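Local coordinates for purine nucleoside phosphorylase (Caulobacter vibrioides, PDB 1XFJ), which probably phosphorolyses purine nucleosides such as inosine and S-methyl-5'-thioadenosine and deaminates adenosine, at residues S11-S16 with N158-V163; P18-A23 with S255-E260; V72-H77 with R92-A97. One frame throughout, in Å; residues are numbered along the deposited sequence.

Contact 1: S11-S16 with N158-V163; sequences SPLLSS and NITGVV
Val-162 sets its CG2 methyl against the short, weakly bonded helix 12-15, among Ser-11, Leu-13 and Leu-14. Ser-11 OG lies 3.5 Å from Val-162 CG2, while Ser-11 CB rests 3.7 Å from the other methyl, CG1. The side chains of Leu-14 and Val-162 run alongside each other, pointing opposite ways, with Leu-14 CD1 3.8 Å from Val-162 CG2. The second branch, Leu-14 CD2, reaches Thr-160 CG2 at 3.8 Å, so the fork of the leucine spans two residues of the strand. Leu-13 contributes mainly CB, 4.0 Å from Val-162 CG2. With OG1 beside its own backbone N (chi1 -70°), Thr-160 gives its methyl to the leucines, and its OG1 lies 2.6 Å from a water that donates to Leu-13 O. No direct hydrogen bond joins the two segments. Ser-11 OG, at the N-cap, accepts from Leu-13 N at 3.1 Å and is also bonded to Glu-223 on the neighbouring strand 221-224. Leu-14 continues onto Leu-118 and Val-120 of strand 115-121. The arrangement is a capped helical turn packed on the six-stranded sheet of this two-domain alpha-beta-beta-alpha structure.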
loop_
_atom_site.group_PDB
_atom_site.type_symbol
_atom_site.label_atom_id
_atom_site.label_comp_id
_atom_site.label_asym_id
_atom_site.label_seq_id
_atom_site.Cartn_x
_atom_site.Cartn_y
_atom_site.Cartn_z
ATOM N N SER A 11 -9.289 -4.455 8.223
ATOM C CA SER A 11 -9.605 -3.335 9.095
ATOM C C SER A 11 -11.089 -3.248 9.427
ATOM O O SER A 11 -11.944 -3.422 8.556
ATOM C CB SER A 11 -9.178 -2.025 8.437
ATOM O OG SER A 11 -9.769 -0.922 9.099
ATOM N N PRO A 12 -11.414 -2.979 10.701
ATOM C CA PRO A 12 -12.817 -2.867 11.109
ATOM C C PRO A 12 -13.514 -1.733 10.361
ATOM O O PRO A 12 -14.729 -1.756 10.169
ATOM C CB PRO A 12 -12.714 -2.595 12.609
ATOM C CG PRO A 12 -11.500 -3.361 12.997
ATOM C CD PRO A 12 -10.530 -3.030 11.879
ATOM N N LEU A 13 -12.735 -0.743 9.930
ATOM C CA LEU A 13 -13.284 0.399 9.209
ATOM C C LEU A 13 -13.739 0.081 7.795
ATOM O O LEU A 13 -14.472 0.863 7.190
ATOM C CB LEU A 13 -12.267 1.540 9.158
ATOM C CG LEU A 13 -12.173 2.417 10.406
ATOM C CD1 LEU A 13 -11.903 1.550 11.609
ATOM C CD2 LEU A 13 -11.088 3.465 10.227
ATOM N N LEU A 14 -13.314 -1.063 7.268
ATOM C CA LEU A 14 -13.689 -1.443 5.910
ATOM C C LEU A 14 -14.478 -2.747 5.840
ATOM O O LEU A 14 -15.277 -2.944 4.927
ATOM C CB LEU A 14 -12.434 -1.578 5.041
ATOM C CG LEU A 14 -11.548 -0.336 4.895
ATOM C CD1 LEU A 14 -10.245 -0.703 4.191
ATOM C CD2 LEU A 14 -12.293 0.735 4.118
ATOM N N SER A 15 -14.250 -3.629 6.808
ATOM C CA SER A 15 -14.906 -4.936 6.839
ATOM C C SER A 15 -16.428 -4.902 6.952
ATOM O O SER A 15 -17.101 -5.858 6.570
ATOM C CB SER A 15 -14.334 -5.770 7.985
ATOM O OG SER A 15 -14.576 -5.142 9.228
ATOM N N SER A 16 -16.970 -3.806 7.469
ATOM C CA SER A 16 -18.415 -3.678 7.628
ATOM C C SER A 16 -19.127 -3.176 6.370
ATOM O O SER A 16 -20.356 -3.193 6.301
ATOM C CB SER A 16 -18.724 -2.737 8.793
ATOM O OG SER A 16 -18.129 -1.467 8.585
ATOM N N ASN A 158 -16.659 11.938 2.913
ATOM C CA ASN A 158 -17.356 10.663 3.034
ATOM C C ASN A 158 -16.426 9.486 2.761
ATOM O O ASN A 158 -16.868 8.341 2.675
ATOM C CB ASN A 158 -18.539 10.607 2.068
ATOM C CG ASN A 158 -19.655 9.716 2.575
ATOM O OD1 ASN A 158 -20.268 10.003 3.606
ATOM N ND2 ASN A 158 -19.919 8.628 1.861
ATOM N N ILE A 159 -15.134 9.770 2.636
ATOM C CA ILE A 159 -14.151 8.730 2.359
ATOM C C ILE A 159 -13.534 8.115 3.609
ATOM O O ILE A 159 -13.269 8.807 4.590
ATOM C CB ILE A 159 -12.997 9.284 1.476
ATOM C CG1 ILE A 159 -13.514 9.593 0.073
ATOM C CG2 ILE A 159 -11.843 8.279 1.417
ATOM C CD1 ILE A 159 -12.520 10.356 -0.791
ATOM N N THR A 160 -13.333 6.800 3.571
ATOM C CA THR A 160 -12.685 6.088 4.666
ATOM C C THR A 160 -11.343 5.642 4.088
ATOM O O THR A 160 -11.280 5.136 2.962
ATOM C CB THR A 160 -13.493 4.845 5.116
ATOM O OG1 THR A 160 -14.695 5.267 5.770
ATOM C CG2 THR A 160 -12.680 3.990 6.085
ATOM N N GLY A 161 -10.272 5.855 4.845
ATOM C CA GLY A 161 -8.948 5.477 4.382
ATOM C C GLY A 161 -8.183 4.729 5.454
ATOM O O GLY A 161 -8.106 5.175 6.599
ATOM N N VAL A 162 -7.613 3.590 5.082
ATOM C CA VAL A 162 -6.870 2.772 6.028
ATOM C C VAL A 162 -5.458 2.475 5.558
ATOM O O VAL A 162 -5.242 2.094 4.405
ATOM C CB VAL A 162 -7.588 1.429 6.275
ATOM C CG1 VAL A 162 -6.767 0.559 7.219
ATOM C CG2 VAL A 162 -8.974 1.683 6.840
ATOM N N VAL A 163 -4.500 2.651 6.462
ATOM C CA VAL A 163 -3.100 2.382 6.161
ATOM C C VAL A 163 -2.827 0.939 6.574
ATOM O O VAL A 163 -3.173 0.533 7.679
ATOM C CB VAL A 163 -2.178 3.334 6.953
ATOM C CG1 VAL A 163 -0.727 3.119 6.547
ATOM C CG2 VAL A 163 -2.595 4.778 6.694
HETATM O O HOH W 1 -15.580 3.393 7.391
#

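Contact 2: P18-A23 with S255-E260; sequences PGVKHA and SAITLE
Lys-21 and Thr-258 hold each other by both backbone groups: Lys-21 N donates to Thr-258 O at 3.1 Å, and Thr-258 N returns a bond to Lys-21 O at 2.8 Å. Ala-23 and Ala-256 repeat the exchange two residues on, with Ala-256 N to Ala-23 O at 2.9 Å. Between these two pairs sits the non-hydrogen-bonded pair His-22 with Ile-257; a second, Val-20 with Leu-259, lies beyond Lys-21 and Thr-258, on the Gly-19 side. The CA-H groups of these residues point to neighbouring carbonyls, the shortest contact running from Ile-257 CA to Lys-21 O at 3.2 Å. The backbone of Ile-257 turns instead to Cys-107 on the far side of its strand, and His-22 O accepts from the Gln-10 side chain. At the end, Glu-260 N donates to Gly-19 O at 2.8 Å, approaching from above the carbonyl plane; Arg-125 also bonds that oxygen, giving it two donors. Thr-258 OG1, anti to its backbone N (chi1 -177°), is bonded to Val-105 O, leaving CG2 to pack on Lys-21 CB at 3.8 Å. Lys-21 NZ and Glu-260 OE1 stay 4.9 Å apart, and the lysine makes a cation-pi contact with Trp-62. On the other face, Val-20 CG1 meets Ile-257 CD1 at 3.9 Å. With strand axes 177° apart, this is a regular antiparallel beta pairing, joining strand 20-25, near the start of the chain, to the last strand, 253-259, within the mixed five-stranded sheet.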
loop_
_atom_site.group_PDB
_atom_site.type_symbol
_atom_site.label_atom_id
_atom_site.label_comp_id
_atom_site.label_asym_id
_atom_site.label_seq_id
_atom_site.Cartn_x
_atom_site.Cartn_y
_atom_site.Cartn_z
ATOM N N PRO A 18 -20.730 -3.389 2.969
ATOM C CA PRO A 18 -21.299 -4.392 2.065
ATOM C C PRO A 18 -20.981 -4.071 0.610
ATOM O O PRO A 18 -20.913 -2.908 0.231
ATOM C CB PRO A 18 -22.790 -4.304 2.365
ATOM C CG PRO A 18 -22.968 -2.837 2.597
ATOM C CD PRO A 18 -21.782 -2.495 3.488
ATOM N N GLY A 19 -20.780 -5.107 -0.199
ATOM C CA GLY A 19 -20.474 -4.893 -1.601
ATOM C C GLY A 19 -19.057 -4.405 -1.815
ATOM O O GLY A 19 -18.690 -3.996 -2.915
ATOM N N VAL A 20 -18.263 -4.432 -0.750
ATOM C CA VAL A 20 -16.869 -4.008 -0.813
ATOM C C VAL A 20 -16.003 -5.080 -0.164
ATOM O O VAL A 20 -16.307 -5.566 0.926
ATOM C CB VAL A 20 -16.639 -2.673 -0.065
ATOM C CG1 VAL A 20 -15.150 -2.332 -0.051
ATOM C CG2 VAL A 20 -17.422 -1.560 -0.732
ATOM N N LYS A 21 -14.928 -5.458 -0.842
ATOM C CA LYS A 21 -14.031 -6.466 -0.299
ATOM C C LYS A 21 -12.632 -5.867 -0.307
ATOM O O LYS A 21 -12.219 -5.264 -1.295
ATOM C CB LYS A 21 -14.090 -7.739 -1.154
ATOM C CG LYS A 21 -13.565 -8.984 -0.451
ATOM C CD LYS A 21 -13.874 -10.243 -1.257
ATOM C CE LYS A 21 -13.437 -11.503 -0.519
ATOM N NZ LYS A 21 -14.188 -11.693 0.748
ATOM N N HIS A 22 -11.916 -6.017 0.804
ATOM C CA HIS A 22 -10.572 -5.465 0.929
ATOM C C HIS A 22 -9.681 -6.442 1.668
ATOM O O HIS A 22 -10.165 -7.347 2.345
ATOM C CB HIS A 22 -10.607 -4.182 1.749
ATOM C CG HIS A 22 -10.707 -4.427 3.221
ATOM N ND1 HIS A 22 -9.646 -4.237 4.081
ATOM C CD2 HIS A 22 -11.724 -4.903 3.978
ATOM C CE1 HIS A 22 -10.007 -4.585 5.304
ATOM N NE2 HIS A 22 -11.262 -4.994 5.269
ATOM N N ALA A 23 -8.374 -6.225 1.568
ATOM C CA ALA A 23 -7.426 -7.077 2.258
ATOM C C ALA A 23 -5.997 -6.601 2.111
ATOM O O ALA A 23 -5.589 -6.133 1.051
ATOM C CB ALA A 23 -7.535 -8.508 1.751
ATOM N N SER A 255 -1.922 -5.309 -1.423
ATOM C CA SER A 255 -3.009 -4.782 -0.607
ATOM C C SER A 255 -4.011 -4.372 -1.669
ATOM O O SER A 255 -3.643 -3.705 -2.631
ATOM C CB SER A 255 -2.559 -3.569 0.206
ATOM O OG SER A 255 -1.579 -3.936 1.161
ATOM N N ALA A 256 -5.265 -4.777 -1.525
ATOM C CA ALA A 256 -6.236 -4.440 -2.557
ATOM C C ALA A 256 -7.656 -4.282 -2.056
ATOM O O ALA A 256 -8.006 -4.727 -0.963
ATOM C CB ALA A 256 -6.192 -5.494 -3.661
ATOM N N ILE A 257 -8.477 -3.648 -2.883
ATOM C CA ILE A 257 -9.865 -3.410 -2.539
ATOM C C ILE A 257 -10.679 -3.447 -3.826
ATOM O O ILE A 257 -10.169 -3.131 -4.902
ATOM C CB ILE A 257 -10.012 -2.039 -1.826
ATOM C CG1 ILE A 257 -11.455 -1.837 -1.365
ATOM C CG2 ILE A 257 -9.558 -0.912 -2.753
ATOM C CD1 ILE A 257 -11.615 -0.660 -0.403
ATOM N N THR A 258 -11.938 -3.844 -3.722
ATOM C CA THR A 258 -12.775 -3.935 -4.910
ATOM C C THR A 258 -14.247 -3.718 -4.611
ATOM O O THR A 258 -14.714 -3.960 -3.497
ATOM C CB THR A 258 -12.634 -5.326 -5.566
ATOM O OG1 THR A 258 -13.405 -5.375 -6.772
ATOM C CG2 THR A 258 -13.133 -6.410 -4.617
ATOM N N LEU A 259 -14.966 -3.245 -5.621
ATOM C CA LEU A 259 -16.405 -3.054 -5.531
ATOM C C LEU A 259 -16.920 -4.389 -6.061
ATOM O O LEU A 259 -16.730 -4.706 -7.235
ATOM C CB LEU A 259 -16.855 -1.911 -6.446
ATOM C CG LEU A 259 -16.432 -0.494 -6.038
ATOM C CD1 LEU A 259 -16.744 0.493 -7.151
ATOM C CD2 LEU A 259 -17.146 -0.101 -4.753
ATOM N N GLU A 260 -17.548 -5.180 -5.199
ATOM C CA GLU A 260 -18.045 -6.491 -5.607
ATOM C C GLU A 260 -19.062 -6.430 -6.739
ATOM O O GLU A 260 -19.783 -5.417 -6.835
ATOM C CB GLU A 260 -18.655 -7.211 -4.401
ATOM C CG GLU A 260 -17.633 -7.613 -3.349
ATOM C CD GLU A 260 -18.272 -8.175 -2.094
ATOM O OE1 GLU A 260 -17.529 -8.682 -1.228
ATOM O OE2 GLU A 260 -19.511 -8.106 -1.968
#

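Contact 3: V72-H77 with R92-A97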
loop_
_atom_site.group_PDB
_atom_site.type_symbol
_atom_site.label_atom_id
_atom_site.label_comp_id
_atom_site.label_asym_id
_atom_site.label_seq_id
_atom_site.Cartn_x
_atom_site.Cartn_y
_atom_site.Cartn_z
ATOM N N VAL A 72 -2.743 -3.573 -11.073
ATOM C CA VAL A 72 -1.612 -3.102 -10.283
ATOM C C VAL A 72 -0.643 -2.369 -11.208
ATOM O O VAL A 72 -0.352 -2.831 -12.308
ATOM C CB VAL A 72 -0.888 -4.274 -9.592
ATOM C CG1 VAL A 72 0.244 -3.749 -8.719
ATOM C CG2 VAL A 72 -1.881 -5.070 -8.752
ATOM N N CYS A 73 -0.149 -1.222 -10.757
ATOM C CA CYS A 73 0.764 -0.408 -11.556
ATOM C C CYS A 73 2.223 -0.813 -11.501
ATOM O O CYS A 73 2.633 -1.667 -10.715
ATOM C CB CYS A 73 0.719 1.053 -11.101
ATOM S SG CYS A 73 -0.841 1.896 -11.247
ATOM N N TYR A 74 2.990 -0.164 -12.373
ATOM C CA TYR A 74 4.436 -0.296 -12.425
ATOM C C TYR A 74 4.678 0.886 -11.496
ATOM O O TYR A 74 4.649 2.037 -11.925
ATOM C CB TYR A 74 4.953 0.019 -13.831
ATOM C CG TYR A 74 6.459 0.170 -13.946
ATOM C CD1 TYR A 74 7.316 -0.900 -13.683
ATOM C CD2 TYR A 74 7.023 1.380 -14.355
ATOM C CE1 TYR A 74 8.701 -0.769 -13.831
ATOM C CE2 TYR A 74 8.401 1.524 -14.502
ATOM C CZ TYR A 74 9.234 0.449 -14.241
ATOM O OH TYR A 74 10.597 0.600 -14.395
ATOM N N GLN A 75 4.858 0.599 -10.212
ATOM C CA GLN A 75 5.034 1.649 -9.218
ATOM C C GLN A 75 6.389 2.342 -9.292
ATOM O O GLN A 75 7.433 1.694 -9.336
ATOM C CB GLN A 75 4.781 1.060 -7.828
ATOM C CG GLN A 75 3.518 0.209 -7.795
ATOM C CD GLN A 75 3.141 -0.268 -6.406
ATOM O OE1 GLN A 75 4.002 -0.491 -5.552
ATOM N NE2 GLN A 75 1.845 -0.449 -6.181
ATOM N N ILE A 76 6.354 3.672 -9.301
ATOM C CA ILE A 76 7.563 4.482 -9.412
ATOM C C ILE A 76 7.684 5.549 -8.322
ATOM O O ILE A 76 8.406 6.528 -8.483
ATOM C CB ILE A 76 7.605 5.181 -10.786
ATOM C CG1 ILE A 76 6.289 5.929 -11.015
ATOM C CG2 ILE A 76 7.825 4.159 -11.889
ATOM C CD1 ILE A 76 6.221 6.699 -12.325
ATOM N N HIS A 77 6.980 5.343 -7.214
ATOM C CA HIS A 77 6.996 6.275 -6.086
ATOM C C HIS A 77 6.534 7.683 -6.441
ATOM O O HIS A 77 7.015 8.675 -5.887
ATOM C CB HIS A 77 8.391 6.322 -5.454
ATOM C CG HIS A 77 8.745 5.078 -4.701
ATOM N ND1 HIS A 77 9.293 3.968 -5.307
ATOM C CD2 HIS A 77 8.582 4.752 -3.397
ATOM C CE1 HIS A 77 9.453 3.012 -4.408
ATOM N NE2 HIS A 77 9.029 3.462 -3.241
ATOM N N ARG A 92 1.228 -3.104 -17.166
ATOM C CA ARG A 92 1.546 -2.446 -15.908
ATOM C C ARG A 92 1.759 -0.957 -16.164
ATOM O O ARG A 92 2.888 -0.502 -16.332
ATOM C CB ARG A 92 2.807 -3.060 -15.292
ATOM C CG ARG A 92 2.652 -4.520 -14.897
ATOM C CD ARG A 92 3.906 -5.049 -14.219
ATOM N NE ARG A 92 5.041 -5.118 -15.136
ATOM C CZ ARG A 92 6.275 -5.450 -14.770
ATOM N NH1 ARG A 92 6.537 -5.742 -13.502
ATOM N NH2 ARG A 92 7.252 -5.491 -15.668
ATOM N N PRO A 93 0.667 -0.178 -16.211
ATOM C CA PRO A 93 0.809 1.259 -16.452
ATOM C C PRO A 93 1.565 1.930 -15.310
ATOM O O PRO A 93 1.452 1.515 -14.160
ATOM C CB PRO A 93 -0.639 1.736 -16.564
ATOM C CG PRO A 93 -1.373 0.791 -15.683
ATOM C CD PRO A 93 -0.745 -0.543 -16.006
ATOM N N GLU A 94 2.349 2.954 -15.629
ATOM C CA GLU A 94 3.111 3.661 -14.604
ATOM C C GLU A 94 2.170 4.406 -13.665
ATOM O O GLU A 94 1.234 5.065 -14.111
ATOM C CB GLU A 94 4.089 4.651 -15.245
ATOM C CG GLU A 94 5.075 4.013 -16.210
ATOM C CD GLU A 94 4.599 4.054 -17.653
ATOM O OE1 GLU A 94 3.394 3.827 -17.893
ATOM O OE2 GLU A 94 5.439 4.304 -18.548
ATOM N N GLY A 95 2.425 4.305 -12.365
ATOM C CA GLY A 95 1.578 4.982 -11.399
ATOM C C GLY A 95 1.746 4.410 -10.008
ATOM O O GLY A 95 2.424 3.398 -9.825
ATOM N N ASP A 96 1.127 5.046 -9.019
ATOM C CA ASP A 96 1.246 4.567 -7.654
ATOM C C ASP A 96 -0.072 4.549 -6.895
ATOM O O ASP A 96 -0.100 4.549 -5.664
ATOM C CB ASP A 96 2.301 5.388 -6.918
ATOM C CG ASP A 96 3.701 5.068 -7.397
ATOM O OD1 ASP A 96 4.353 4.193 -6.786
ATOM O OD2 ASP A 96 4.138 5.674 -8.401
ATOM N N ALA A 97 -1.164 4.523 -7.652
ATOM C CA ALA A 97 -2.501 4.457 -7.079
ATOM C C ALA A 97 -3.459 3.978 -8.160
ATOM O O ALA A 97 -3.354 4.387 -9.316
ATOM C CB ALA A 97 -2.930 5.826 -6.559
#
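The Tyr-74 ring meets Glu-94 at its edge: Glu-94 CG lies near the ring plane, 3.8 Å from Tyr-74 CD2, and the glutamate's carboxylate is turned 69° from the ring. The second flat group, the carboxylate of Asp-96, faces consecutive backbone N-H groups with its two oxygens. Asp-96 OD2 accepts from Ile-76 N at 3.1 Å, 20° out of the carboxylate plane, and OD1 from His-77 N at 2.9 Å, 33° out of it; both are met on the syn side. Having CG beside its own backbone N brings the carboxylate to these N-H groups. Between the two flat groups the backbones are bridged once, Tyr-74 N donating to Pro-93 O at 2.9 Å and Gly-95 N to Tyr-74 O at 3.2 Å. Cys-73 CB lies 3.2 Å from Gly-95 O; the backbone angles of Gly-95 themselves call for glycine. Each oxygen of Asp-96 has a further partner: Ser-78 OG on OD2 and His-131 ND1 on OD1. Held by four hydrogen bonds, the carboxylate is probably fixed in rotation. Its bond to His-131 is consistent with Asp-96 orienting that ring, against which His-77 packs edge-to-face.

Overall arrangement
Contacts 1 and 2 adjoin, their centres 10 Å apart: the His-22 ring of contact 2 packs against the helical turn of contact 1, with His-22 CD2 3.6 Å from Leu-14 CB. Leu-118 of strand 115-121 touches side chains of both, where the five- and six-stranded sheets pack together. Contact 3 touches neither: its nearest atoms are about 12 Å from contact 1 and about 7 Å from contact 2, and it falls within the chain span that each of them closes. Beside it, His-77 with Cys-114 and His-131 is consistent with the metal site of this family; a bound beta-mercaptoethanol, probably from crystallisation, lies about 5 Å from the His-77 side chain.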